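Local coordinates for protein leucine aminopeptidase (Legionella pneumophila, PDB 5GNE) that probably removes amino-terminal residues from peptides as a zinc-dependent aminopeptidase of the M28 family, at residues E7-V12 / F33-I38; R25-S30 / L73-L78; S104-I109 / F361-L366; S222-N227 / F368-G373. All coordinates share one frame; numbering follows the deposited sequence.

Overall arrangement
The four contacts form two clusters on opposite sides of the chain's centre, some 41 to 45 Å apart from centre to centre. Contacts 1 and 2, with centres about 9 Å apart, both use the amino-terminal four-stranded sheet, where strand 33-38 of contact 1 is the neighbour of strand 25-29 of contact 2. Contacts 3 and 4, centres about 11 Å apart, share helix 355-373, and Leu105 of contact 3 packs against Phe224 and Val370 of contact 4. None of them reaches the zinc ligands His191, Asp204, Glu239, Asp266 and His344. Along the chain, segment 222-227 follows helix 202-221, near whose start Asp204 binds both zinc ions.

Contact 1: residues E7-V12 / F33-I38; sequences EDRIIV and FSFIAI
Strands 8-13 and 33-38 pair antiparallel as the two inner strands of the amino-terminal sheet, joined by backbone hydrogen bonds and by side chains on both faces. The bonds come in pairs at Asp8-Ile38, Ile10-Ile36 and Val12-Ser34. The straightest of them is Ile36 N to Ile10 O, 2.9 Å with an N-H...O angle of 177°. At the Asp8-Ile38 end the pairing is less regular: Asp8 N approaches Ile38 O from above the carbonyl plane, 49° out of it. Between these pairs lie the non-hydrogen-bonded Arg9-Ala37 and Ile11-Phe35, where CA-H groups point at carbonyls, as in Arg9 CA to Ile36 O at 3.2 Å.

On the face that carries the isoleucines of both strands, Ile10 CG1 meets Ile36 CG1 at 3.7 Å. Further out, Ile10 CD1 runs on to Ile38 CG2 at 3.9 Å. Tyr17 of helix 14-20 adds to this side, touching Val12 and Ile36. On the other face Phe35 has its CG anti to the backbone N (chi1 177°), which turns the ring across the neighbouring strand: CD1 lies 3.7 Å from Ile11 CG1 and CE1 3.8 Å from Arg9 CB. Leu78 of helix 75-81 also touches this ring. The guanidinium of Arg9 leads away to Thr68 and Asn70. The result is a small antiparallel sheet with helix 14-20 on one face and helix 75-81 on the other, an alpha+beta layering.

Contact 2: residues R25-S30 / L73-L78; sequences RLIAQS and LDSKKL
Lys76 starts with its CG beside its own backbone N (chi1 -60°), runs out nearly extended and then bends at its last torsion (chi4 -48°), which turns NZ back over strand 25-29. There it stands 4.0 Å from Ala28 CB and 3.6 Å from Gln29 O, a loose polar approach rather than a bond. One residue earlier, Ser75 points into the strand from the first turn of helix 75-81. Its CB lies against Ala28 CB at 3.7 Å, while its OG is close to the CG2 branch of Ile27, which chi1 of -61° places opposite that residue's backbone N. The interface is small, about 172 Å² in all, with no hydrogen bond across it.

The helix start is capped by Asp74. Its OD1 accepts from Lys77 N at 3.3 Å, a long bond that meets the oxygen well above the carboxylate plane. Ser75 and Leu78 also touch Phe35 of strand 33-38.

Ile27 and Ala28 both face Phe35, a classic beta bulge, which is consistent with both side chains reaching Ser75 although neighbours along a regular strand would alternate between the faces. The contact thus packs the start of a capped helix on a bulge in the edge strand of an antiparallel sheet.

Contact 3: residues S104-I109 / F361-L366; sequences SLFEQI and FTKLGL
Phe106 lays one ring face over the aliphatic chain of Lys363, whose CG stands 3.8 Å from the ring centroid and only 4° off the ring normal, a CH-pi contact. It joins helix 99-106 to helix 355-373, the C-terminal helix of the M28 peptidase alpha/beta fold, whose mixed sheet carries the zinc site some way off. Lys363 is extended beyond CG (chi2 178°), and its CB, CG and CD pass across the ring face, from CZ to the CD2 side; Leu366 CB meets the ring at its edge instead.

A type I turn from Phe106 to Ile109, closed by Ile109 N to Phe106 O at 2.9 Å, swings Ile109 toward helix 355-373. Ile109 CD1 packs at 3.5 Å on Lys363 CG, reaching that methylene from a second side, about at right angles to the ring's approach. The CG1 of Ile109 lies 3.9 Å from Leu366 CD1, the two chains sliding past each other in opposite directions, and 4.1 Å from Thr362 CG2. Thr362 itself turns its hydroxyl to Met358 O within the helix, and Val218 of helix 202-221 touches Leu366 as well. Leu105 CD1, for its part, comes to 4.3 Å from Leu366 CD2.

Contact 4: residues S222-N227 / F368-G373; sequences SNFELN and FIVELG
Asn227 N donates to Gly373 O at 2.9 Å, the one hydrogen bond between the two segments. The N-H...O angle is 155° and the donor is tilted 26° from the carbonyl plane. The acceptor belongs to the last turn of helix 355-373, so the loop between helix 202-221 and strand 230-235 is tied directly to the helix terminus.

Beside this bond Leu226 points toward the helix, and its two methyls divide the work. CD2 rests on the bare CA of Gly373 at 3.6 Å, while CD1 is tightly set against Ile369 CG2 at 3.4 Å, the side chains crossing at about a right angle. Ile369 and Gly373 are one helical turn apart, joined by Gly373 N to Ile369 O, and Leu226 thus spans that turn. This is alpha/beta packing of the M28 peptidase domain: the C-terminal helix lies against the connection that leads from helix 202-221 into strand 230-235 of the central sheet.

Phe224 makes the other apolar touch, its CZ 4.0 Å from Val370 CG2, which lies at the ring edge near its plane. With CG between the backbone N and the carbonyl carbon (chi1 56°), the ring comes over Ser222 OG and turns its edge to Val370. Ser222 OG sits over the centre of that ring face, 3.4 Å from the plane, and donates to Phe224 O at 2.7 Å on a lone pair. Lys181 binds both Leu226 O and the carboxylate of Glu225.

Contact 1: residues E7-V12 / F33-I38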
loop_
_atom_site.group_PDB
_atom_site.type_symbol
_atom_site.label_atom_id
_atom_site.label_comp_id
_atom_site.label_asym_id
_atom_site.label_seq_id
_atom_site.Cartn_x
_atom_site.Cartn_y
_atom_site.Cartn_z
ATOM N N GLU A 7 9.240 -19.243 14.530
ATOM C CA GLU A 7 8.464 -19.690 13.397
ATOM C C GLU A 7 7.406 -18.715 12.989
ATOM O O GLU A 7 6.641 -18.223 13.814
ATOM C CB GLU A 7 7.805 -21.032 13.666
ATOM C CG GLU A 7 8.751 -22.175 13.571
ATOM C CD GLU A 7 8.047 -23.428 13.152
ATOM O OE1 GLU A 7 7.224 -23.932 13.953
ATOM O OE2 GLU A 7 8.292 -23.881 12.011
ATOM N N ASP A 8 7.329 -18.485 11.688
ATOM C CA ASP A 8 6.303 -17.630 11.156
ATOM C C ASP A 8 5.073 -18.457 10.893
ATOM O O ASP A 8 5.155 -19.623 10.501
ATOM C CB ASP A 8 6.769 -16.955 9.870
ATOM C CG ASP A 8 7.982 -16.084 10.087
ATOM O OD1 ASP A 8 7.796 -14.942 10.543
ATOM O OD2 ASP A 8 9.117 -16.542 9.827
ATOM N N ARG A 9 3.926 -17.850 11.141
ATOM C CA ARG A 9 2.690 -18.479 10.762
ATOM C C ARG A 9 2.092 -17.687 9.621
ATOM O O ARG A 9 1.776 -16.500 9.754
ATOM C CB ARG A 9 1.740 -18.583 11.955
ATOM C CG ARG A 9 2.298 -19.505 13.037
ATOM C CD ARG A 9 1.302 -19.725 14.179
ATOM N NE ARG A 9 1.241 -18.584 15.077
ATOM C CZ ARG A 9 0.501 -18.568 16.169
ATOM N NH1 ARG A 9 -0.247 -19.628 16.458
ATOM N NH2 ARG A 9 0.496 -17.503 16.960
ATOM N N ILE A 10 1.947 -18.353 8.480
ATOM C CA ILE A 10 1.544 -17.664 7.253
ATOM C C ILE A 10 0.479 -18.457 6.542
ATOM O O ILE A 10 0.339 -19.666 6.750
ATOM C CB ILE A 10 2.714 -17.449 6.280
ATOM C CG1 ILE A 10 3.247 -18.780 5.752
ATOM C CG2 ILE A 10 3.863 -16.729 6.947
ATOM C CD1 ILE A 10 4.385 -18.572 4.770
ATOM N N ILE A 11 -0.279 -17.756 5.703
ATOM C CA ILE A 11 -1.291 -18.393 4.878
ATOM C C ILE A 11 -0.821 -18.350 3.432
ATOM O O ILE A 11 -0.413 -17.307 2.934
ATOM C CB ILE A 11 -2.653 -17.708 5.045
ATOM C CG1 ILE A 11 -3.166 -17.974 6.468
ATOM C CG2 ILE A 11 -3.661 -18.212 4.010
ATOM C CD1 ILE A 11 -4.356 -17.136 6.813
ATOM N N VAL A 12 -0.799 -19.509 2.789
ATOM C CA VAL A 12 -0.384 -19.638 1.392
ATOM C C VAL A 12 -1.380 -20.419 0.549
ATOM O O VAL A 12 -2.129 -21.228 1.055
ATOM C CB VAL A 12 0.962 -20.330 1.293
ATOM C CG1 VAL A 12 2.024 -19.469 1.984
ATOM C CG2 VAL A 12 0.860 -21.709 1.938
ATOM N N PHE A 33 -6.299 -23.141 0.227
ATOM C CA PHE A 33 -5.233 -22.508 1.005
ATOM C C PHE A 33 -4.802 -23.348 2.197
ATOM O O PHE A 33 -5.564 -24.222 2.680
ATOM C CB PHE A 33 -5.656 -21.106 1.480
ATOM C CG PHE A 33 -5.920 -20.137 0.350
ATOM C CD1 PHE A 33 -4.896 -19.388 -0.195
ATOM C CD2 PHE A 33 -7.188 -20.009 -0.190
ATOM C CE1 PHE A 33 -5.133 -18.508 -1.250
ATOM C CE2 PHE A 33 -7.441 -19.138 -1.247
ATOM C CZ PHE A 33 -6.410 -18.385 -1.778
ATOM N N SER A 34 -3.569 -23.086 2.636
ATOM C CA SER A 34 -2.985 -23.699 3.825
ATOM C C SER A 34 -2.500 -22.673 4.843
ATOM O O SER A 34 -1.912 -21.650 4.475
ATOM C CB SER A 34 -1.817 -24.603 3.430
ATOM O OG SER A 34 -2.282 -25.625 2.548
ATOM N N PHE A 35 -2.755 -22.957 6.115
ATOM C CA PHE A 35 -2.265 -22.151 7.220
ATOM C C PHE A 35 -1.108 -22.906 7.845
ATOM O O PHE A 35 -1.292 -24.014 8.354
ATOM C CB PHE A 35 -3.378 -21.887 8.243
ATOM C CG PHE A 35 -2.928 -21.123 9.467
ATOM C CD1 PHE A 35 -2.055 -20.054 9.350
ATOM C CD2 PHE A 35 -3.424 -21.444 10.727
ATOM C CE1 PHE A 35 -1.659 -19.329 10.466
ATOM C CE2 PHE A 35 -3.019 -20.732 11.876
ATOM C CZ PHE A 35 -2.144 -19.677 11.747
ATOM N N ILE A 36 0.096 -22.355 7.759
ATOM C CA ILE A 36 1.277 -23.124 8.132
ATOM C C ILE A 36 2.239 -22.399 9.052
ATOM O O ILE A 36 2.231 -21.177 9.180
ATOM C CB ILE A 36 2.085 -23.568 6.890
ATOM C CG1 ILE A 36 2.594 -22.355 6.116
ATOM C CG2 ILE A 36 1.251 -24.468 5.987
ATOM C CD1 ILE A 36 3.585 -22.724 4.959
ATOM N N ALA A 37 3.080 -23.190 9.697
ATOM C CA ALA A 37 4.183 -22.653 10.458
ATOM C C ALA A 37 5.470 -23.069 9.768
ATOM O O ALA A 37 5.680 -24.246 9.466
ATOM C CB ALA A 37 4.142 -23.152 11.900
ATOM N N ILE A 38 6.325 -22.091 9.509
ATOM C CA ILE A 38 7.531 -22.333 8.747
ATOM C C ILE A 38 8.529 -21.250 9.139
ATOM O O ILE A 38 8.182 -20.074 9.247
ATOM C CB ILE A 38 7.264 -22.341 7.200
ATOM C CG1 ILE A 38 8.471 -22.911 6.441
ATOM C CG2 ILE A 38 6.884 -20.950 6.660
ATOM C CD1 ILE A 38 8.281 -22.926 4.945
#

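Contact 2: residues R25-S30 / L73-L78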
loop_
_atom_site.group_PDB
_atom_site.type_symbol
_atom_site.label_atom_id
_atom_site.label_comp_id
_atom_site.label_asym_id
_atom_site.label_seq_id
_atom_site.Cartn_x
_atom_site.Cartn_y
_atom_site.Cartn_z
ATOM N N ARG A 25 5.024 -26.955 8.839
ATOM C CA ARG A 25 4.051 -27.657 9.650
ATOM C C ARG A 25 2.667 -27.187 9.238
ATOM O O ARG A 25 2.378 -25.987 9.273
ATOM C CB ARG A 25 4.286 -27.377 11.130
ATOM C CG ARG A 25 3.345 -28.099 12.060
ATOM C CD ARG A 25 3.646 -27.719 13.501
ATOM N NE ARG A 25 5.004 -28.093 13.902
ATOM C CZ ARG A 25 5.363 -29.297 14.341
ATOM N NH1 ARG A 25 4.468 -30.274 14.438
ATOM N NH2 ARG A 25 6.626 -29.529 14.684
ATOM N N LEU A 26 1.816 -28.119 8.837
ATOM C CA LEU A 26 0.475 -27.766 8.432
ATOM C C LEU A 26 -0.461 -27.591 9.610
ATOM O O LEU A 26 -0.739 -28.557 10.319
ATOM C CB LEU A 26 -0.068 -28.836 7.495
ATOM C CG LEU A 26 -1.427 -28.508 6.895
ATOM C CD1 LEU A 26 -1.308 -27.251 6.031
ATOM C CD2 LEU A 26 -1.884 -29.686 6.079
ATOM N N ILE A 27 -1.003 -26.396 9.803
ATOM C CA ILE A 27 -1.908 -26.196 10.929
ATOM C C ILE A 27 -3.373 -26.432 10.533
ATOM O O ILE A 27 -4.090 -27.143 11.202
ATOM C CB ILE A 27 -1.773 -24.773 11.519
ATOM C CG1 ILE A 27 -0.359 -24.528 12.040
ATOM C CG2 ILE A 27 -2.796 -24.561 12.628
ATOM C CD1 ILE A 27 -0.005 -23.029 12.180
ATOM N N ALA A 28 -3.807 -25.811 9.444
ATOM C CA ALA A 28 -5.154 -25.977 8.911
ATOM C C ALA A 28 -5.061 -25.883 7.400
ATOM O O ALA A 28 -4.121 -25.302 6.873
ATOM C CB ALA A 28 -6.101 -24.926 9.458
ATOM N N GLN A 29 -6.016 -26.487 6.708
ATOM C CA GLN A 29 -6.034 -26.505 5.255
ATOM C C GLN A 29 -7.434 -26.483 4.700
ATOM O O GLN A 29 -8.322 -27.040 5.298
ATOM C CB GLN A 29 -5.309 -27.736 4.728
ATOM C CG GLN A 29 -4.821 -27.592 3.282
ATOM C CD GLN A 29 -3.925 -28.732 2.878
ATOM O OE1 GLN A 29 -4.332 -29.892 2.919
ATOM N NE2 GLN A 29 -2.688 -28.411 2.491
ATOM N N SER A 30 -7.623 -25.808 3.564
ATOM C CA SER A 30 -8.897 -25.804 2.831
ATOM C C SER A 30 -8.668 -26.360 1.424
ATOM O O SER A 30 -7.572 -26.774 1.098
ATOM C CB SER A 30 -9.479 -24.391 2.747
ATOM O OG SER A 30 -8.731 -23.569 1.831
ATOM N N LEU A 73 -6.518 -21.271 18.999
ATOM C CA LEU A 73 -6.997 -20.645 17.777
ATOM C C LEU A 73 -8.050 -21.498 17.104
ATOM O O LEU A 73 -7.931 -22.711 17.038
ATOM C CB LEU A 73 -5.852 -20.404 16.765
ATOM C CG LEU A 73 -4.785 -19.397 17.201
ATOM C CD1 LEU A 73 -3.690 -19.276 16.153
ATOM C CD2 LEU A 73 -5.397 -18.041 17.476
ATOM N N ASP A 74 -9.086 -20.851 16.592
ATOM C CA ASP A 74 -9.970 -21.518 15.659
ATOM C C ASP A 74 -9.311 -21.391 14.264
ATOM O O ASP A 74 -9.624 -20.499 13.479
ATOM C CB ASP A 74 -11.365 -20.911 15.717
ATOM C CG ASP A 74 -12.365 -21.642 14.833
ATOM O OD1 ASP A 74 -11.967 -22.512 14.022
ATOM O OD2 ASP A 74 -13.570 -21.345 14.977
ATOM N N SER A 75 -8.352 -22.271 14.001
ATOM C CA SER A 75 -7.564 -22.213 12.785
ATOM C C SER A 75 -8.380 -22.222 11.505
ATOM O O SER A 75 -8.016 -21.537 10.541
ATOM C CB SER A 75 -6.581 -23.361 12.735
ATOM O OG SER A 75 -5.406 -22.988 13.396
ATOM N N LYS A 76 -9.457 -22.998 11.473
ATOM C CA LYS A 76 -10.225 -23.084 10.250
ATOM C C LYS A 76 -11.002 -21.804 9.999
ATOM O O LYS A 76 -11.129 -21.368 8.857
ATOM C CB LYS A 76 -11.159 -24.289 10.269
ATOM C CG LYS A 76 -10.397 -25.585 10.408
ATOM C CD LYS A 76 -11.207 -26.790 9.995
ATOM C CE LYS A 76 -10.248 -27.934 9.719
ATOM N NZ LYS A 76 -9.114 -27.474 8.831
ATOM N N LYS A 77 -11.513 -21.182 11.054
ATOM C CA LYS A 77 -12.260 -19.954 10.850
ATOM C C LYS A 77 -11.291 -18.850 10.415
ATOM O O LYS A 77 -11.605 -18.025 9.539
ATOM C CB LYS A 77 -13.028 -19.545 12.098
ATOM C CG LYS A 77 -14.097 -18.490 11.770
ATOM C CD LYS A 77 -14.802 -18.025 13.020
ATOM C CE LYS A 77 -15.848 -19.002 13.497
ATOM N NZ LYS A 77 -16.620 -18.387 14.606
ATOM N N LEU A 78 -10.101 -18.864 10.999
ATOM C CA LEU A 78 -9.063 -17.918 10.619
ATOM C C LEU A 78 -8.724 -18.087 9.138
ATOM O O LEU A 78 -8.697 -17.126 8.362
ATOM C CB LEU A 78 -7.819 -18.125 11.476
ATOM C CG LEU A 78 -6.641 -17.228 11.089
ATOM C CD1 LEU A 78 -6.734 -15.866 11.762
ATOM C CD2 LEU A 78 -5.331 -17.901 11.472
#

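Contact 3: residues S104-I109 / F361-L366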
loop_
_atom_site.group_PDB
_atom_site.type_symbol
_atom_site.label_atom_id
_atom_site.label_comp_id
_atom_site.label_asym_id
_atom_site.label_seq_id
_atom_site.Cartn_x
_atom_site.Cartn_y
_atom_site.Cartn_z
ATOM N N SER A 104 -7.973 23.592 -8.384
ATOM C CA SER A 104 -6.999 24.379 -7.617
ATOM C C SER A 104 -5.873 23.488 -7.160
ATOM O O SER A 104 -4.712 23.874 -7.242
ATOM C CB SER A 104 -7.629 25.080 -6.418
ATOM O OG SER A 104 -8.577 26.026 -6.849
ATOM N N LEU A 105 -6.208 22.293 -6.675
ATOM C CA LEU A 105 -5.165 21.403 -6.171
ATOM C C LEU A 105 -4.301 20.866 -7.299
ATOM O O LEU A 105 -3.083 20.744 -7.117
ATOM C CB LEU A 105 -5.752 20.259 -5.339
ATOM C CG LEU A 105 -6.466 20.771 -4.079
ATOM C CD1 LEU A 105 -6.488 19.690 -3.053
ATOM C CD2 LEU A 105 -5.744 21.976 -3.479
ATOM N N PHE A 106 -4.906 20.515 -8.437
ATOM C CA PHE A 106 -4.124 20.068 -9.615
ATOM C C PHE A 106 -3.041 21.085 -9.976
ATOM O O PHE A 106 -1.885 20.734 -10.144
ATOM C CB PHE A 106 -5.013 19.826 -10.842
ATOM C CG PHE A 106 -5.822 18.554 -10.768
ATOM C CD1 PHE A 106 -5.935 17.851 -9.558
ATOM C CD2 PHE A 106 -6.449 18.041 -11.909
ATOM C CE1 PHE A 106 -6.675 16.678 -9.473
ATOM C CE2 PHE A 106 -7.196 16.854 -11.849
ATOM C CZ PHE A 106 -7.307 16.163 -10.622
ATOM N N GLU A 107 -3.425 22.358 -10.048
ATOM C CA GLU A 107 -2.506 23.431 -10.441
ATOM C C GLU A 107 -1.317 23.593 -9.492
ATOM O O GLU A 107 -0.353 24.276 -9.815
ATOM C CB GLU A 107 -3.264 24.761 -10.552
ATOM C CG GLU A 107 -4.219 24.821 -11.732
ATOM C CD GLU A 107 -5.154 26.023 -11.679
ATOM O OE1 GLU A 107 -4.656 27.171 -11.677
ATOM O OE2 GLU A 107 -6.391 25.818 -11.654
ATOM N N GLN A 108 -1.379 22.960 -8.327
ATOM C CA GLN A 108 -0.263 23.015 -7.398
ATOM C C GLN A 108 0.628 21.780 -7.440
ATOM O O GLN A 108 1.619 21.709 -6.722
ATOM C CB GLN A 108 -0.780 23.230 -5.987
ATOM C CG GLN A 108 -1.607 24.475 -5.872
ATOM C CD GLN A 108 -1.475 25.114 -4.514
ATOM O OE1 GLN A 108 -2.173 24.738 -3.567
ATOM N NE2 GLN A 108 -0.549 26.068 -4.395
ATOM N N ILE A 109 0.302 20.809 -8.283
ATOM C CA ILE A 109 1.169 19.649 -8.392
ATOM C C ILE A 109 2.501 20.055 -8.971
ATOM O O ILE A 109 2.555 20.650 -10.049
ATOM C CB ILE A 109 0.596 18.548 -9.277
ATOM C CG1 ILE A 109 -0.660 17.944 -8.635
ATOM C CG2 ILE A 109 1.652 17.477 -9.523
ATOM C CD1 ILE A 109 -1.507 17.130 -9.632
ATOM N N PHE A 361 -1.465 9.761 -11.237
ATOM C CA PHE A 361 -1.822 9.164 -9.938
ATOM C C PHE A 361 -1.919 10.216 -8.829
ATOM O O PHE A 361 -2.804 10.140 -7.973
ATOM C CB PHE A 361 -0.815 8.096 -9.524
ATOM C CG PHE A 361 -1.002 6.780 -10.215
ATOM C CD1 PHE A 361 -0.353 6.514 -11.410
ATOM C CD2 PHE A 361 -1.838 5.815 -9.680
ATOM C CE1 PHE A 361 -0.527 5.299 -12.074
ATOM C CE2 PHE A 361 -2.008 4.591 -10.330
ATOM C CZ PHE A 361 -1.351 4.334 -11.530
ATOM N N THR A 362 -1.049 11.220 -8.860
ATOM C CA THR A 362 -1.205 12.332 -7.918
ATOM C C THR A 362 -2.514 13.077 -8.121
ATOM O O THR A 362 -3.214 13.376 -7.151
ATOM C CB THR A 362 -0.028 13.337 -8.018
ATOM O OG1 THR A 362 1.189 12.605 -7.926
ATOM C CG2 THR A 362 -0.062 14.335 -6.888
ATOM N N LYS A 363 -2.872 13.330 -9.382
ATOM C CA LYS A 363 -4.168 13.937 -9.667
ATOM C C LYS A 363 -5.286 13.089 -9.082
ATOM O O LYS A 363 -6.140 13.601 -8.338
ATOM C CB LYS A 363 -4.374 14.124 -11.162
ATOM C CG LYS A 363 -3.569 15.268 -11.748
ATOM C CD LYS A 363 -3.748 15.418 -13.256
ATOM C CE LYS A 363 -3.072 16.708 -13.722
ATOM N NZ LYS A 363 -2.911 16.810 -15.175
ATOM N N LEU A 364 -5.262 11.794 -9.392
ATOM C CA LEU A 364 -6.293 10.895 -8.909
ATOM C C LEU A 364 -6.422 10.939 -7.404
ATOM O O LEU A 364 -7.499 11.154 -6.890
ATOM C CB LEU A 364 -6.006 9.467 -9.354
ATOM C CG LEU A 364 -7.009 8.457 -8.795
ATOM C CD1 LEU A 364 -8.416 8.788 -9.239
ATOM C CD2 LEU A 364 -6.617 7.053 -9.246
ATOM N N GLY A 365 -5.300 10.780 -6.711
ATOM C CA GLY A 365 -5.242 10.910 -5.268
ATOM C C GLY A 365 -5.854 12.185 -4.713
ATOM O O GLY A 365 -6.597 12.158 -3.714
ATOM N N LEU A 366 -5.560 13.312 -5.350
ATOM C CA LEU A 366 -6.050 14.594 -4.845
ATOM C C LEU A 366 -7.554 14.761 -5.078
ATOM O O LEU A 366 -8.254 15.270 -4.214
ATOM C CB LEU A 366 -5.262 15.735 -5.472
ATOM C CG LEU A 366 -3.839 15.871 -4.906
ATOM C CD1 LEU A 366 -2.960 16.864 -5.670
ATOM C CD2 LEU A 366 -3.882 16.256 -3.452
#

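Contact 4: residues S222-N227 / F368-G373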
loop_
_atom_site.group_PDB
_atom_site.type_symbol
_atom_site.label_atom_id
_atom_site.label_comp_id
_atom_site.label_asym_id
_atom_site.label_seq_id
_atom_site.Cartn_x
_atom_site.Cartn_y
_atom_site.Cartn_z
ATOM N N SER A 222 -2.597 23.811 0.243
ATOM C CA SER A 222 -3.991 24.167 -0.076
ATOM C C SER A 222 -4.551 25.378 0.698
ATOM O O SER A 222 -4.098 25.693 1.798
ATOM C CB SER A 222 -4.894 22.946 0.186
ATOM O OG SER A 222 -6.288 23.265 0.243
ATOM N N ASN A 223 -5.533 26.055 0.097
ATOM C CA ASN A 223 -6.174 27.229 0.701
ATOM C C ASN A 223 -7.434 26.845 1.485
ATOM O O ASN A 223 -8.016 27.669 2.185
ATOM C CB ASN A 223 -6.516 28.278 -0.362
ATOM C CG ASN A 223 -5.392 29.275 -0.580
ATOM O OD1 ASN A 223 -4.746 29.283 -1.630
ATOM N ND2 ASN A 223 -5.154 30.126 0.418
ATOM N N PHE A 224 -7.883 25.610 1.310
ATOM C CA PHE A 224 -9.020 25.099 2.060
ATOM C C PHE A 224 -8.586 23.903 2.913
ATOM O O PHE A 224 -7.602 23.216 2.632
ATOM C CB PHE A 224 -10.189 24.730 1.137
ATOM C CG PHE A 224 -9.829 23.743 0.051
ATOM C CD1 PHE A 224 -9.876 22.371 0.288
ATOM C CD2 PHE A 224 -9.426 24.191 -1.204
ATOM C CE1 PHE A 224 -9.538 21.477 -0.698
ATOM C CE2 PHE A 224 -9.095 23.297 -2.194
ATOM C CZ PHE A 224 -9.151 21.940 -1.938
ATOM N N GLU A 225 -9.296 23.709 4.004
ATOM C CA GLU A 225 -9.065 22.586 4.886
ATOM C C GLU A 225 -10.006 21.458 4.476
ATOM O O GLU A 225 -10.919 21.667 3.680
ATOM C CB GLU A 225 -9.273 22.994 6.332
ATOM C CG GLU A 225 -8.141 23.856 6.849
ATOM C CD GLU A 225 -7.881 23.627 8.313
ATOM O OE1 GLU A 225 -8.701 22.941 8.949
ATOM O OE2 GLU A 225 -6.861 24.115 8.827
ATOM N N LEU A 226 -9.755 20.254 4.965
ATOM C CA LEU A 226 -10.684 19.162 4.700
ATOM C C LEU A 226 -11.580 19.017 5.914
ATOM O O LEU A 226 -11.227 19.478 6.987
ATOM C CB LEU A 226 -9.910 17.890 4.433
ATOM C CG LEU A 226 -9.329 18.035 3.023
ATOM C CD1 LEU A 226 -8.248 17.031 2.834
ATOM C CD2 LEU A 226 -10.391 17.883 1.941
ATOM N N ASN A 227 -12.729 18.367 5.762
ATOM C CA ASN A 227 -13.598 18.135 6.899
ATOM C C ASN A 227 -13.394 16.782 7.576
ATOM O O ASN A 227 -14.147 16.427 8.478
ATOM C CB ASN A 227 -15.058 18.268 6.466
ATOM C CG ASN A 227 -15.411 19.664 5.996
ATOM O OD1 ASN A 227 -14.857 20.660 6.469
ATOM N ND2 ASN A 227 -16.352 19.749 5.076
ATOM N N PHE A 368 -9.619 12.255 -5.210
ATOM C CA PHE A 368 -10.060 11.337 -4.173
ATOM C C PHE A 368 -10.168 12.044 -2.822
ATOM O O PHE A 368 -11.212 12.030 -2.179
ATOM C CB PHE A 368 -9.086 10.169 -4.123
ATOM C CG PHE A 368 -9.527 9.025 -3.269
ATOM C CD1 PHE A 368 -10.450 8.099 -3.734
ATOM C CD2 PHE A 368 -8.938 8.820 -2.025
ATOM C CE1 PHE A 368 -10.822 7.011 -2.935
ATOM C CE2 PHE A 368 -9.299 7.752 -1.231
ATOM C CZ PHE A 368 -10.238 6.839 -1.689
ATOM N N ILE A 369 -9.085 12.694 -2.418
ATOM C CA ILE A 369 -9.050 13.413 -1.158
ATOM C C ILE A 369 -10.061 14.568 -1.104
ATOM O O ILE A 369 -10.722 14.773 -0.097
ATOM C CB ILE A 369 -7.648 13.948 -0.881
ATOM C CG1 ILE A 369 -6.707 12.808 -0.496
ATOM C CG2 ILE A 369 -7.661 14.932 0.261
ATOM C CD1 ILE A 369 -5.308 13.293 -0.300
ATOM N N VAL A 370 -10.215 15.316 -2.189
ATOM C CA VAL A 370 -11.140 16.450 -2.153
ATOM C C VAL A 370 -12.584 15.968 -2.129
ATOM O O VAL A 370 -13.391 16.422 -1.313
ATOM C CB VAL A 370 -10.937 17.408 -3.356
ATOM C CG1 VAL A 370 -12.070 18.416 -3.443
ATOM C CG2 VAL A 370 -9.613 18.134 -3.230
ATOM N N GLU A 371 -12.946 15.077 -3.037
ATOM C CA GLU A 371 -14.349 14.730 -3.119
ATOM C C GLU A 371 -14.832 13.912 -1.911
ATOM O O GLU A 371 -15.999 14.032 -1.515
ATOM C CB GLU A 371 -14.645 14.033 -4.430
ATOM C CG GLU A 371 -14.324 14.936 -5.626
ATOM C CD GLU A 371 -15.329 16.063 -5.819
ATOM O OE1 GLU A 371 -16.270 16.176 -5.017
ATOM O OE2 GLU A 371 -15.204 16.833 -6.792
ATOM N N LEU A 372 -13.954 13.112 -1.311
ATOM C CA LEU A 372 -14.302 12.473 -0.038
ATOM C C LEU A 372 -14.125 13.439 1.151
ATOM O O LEU A 372 -14.940 13.454 2.086
ATOM C CB LEU A 372 -13.461 11.220 0.167
ATOM C CG LEU A 372 -13.830 10.011 -0.694
ATOM C CD1 LEU A 372 -12.859 8.884 -0.473
ATOM C CD2 LEU A 372 -15.214 9.545 -0.313
ATOM N N GLY A 373 -13.056 14.239 1.103
ATOM C CA GLY A 373 -12.665 15.133 2.183
ATOM C C GLY A 373 -13.652 16.251 2.470
ATOM O O GLY A 373 -13.737 16.750 3.587
#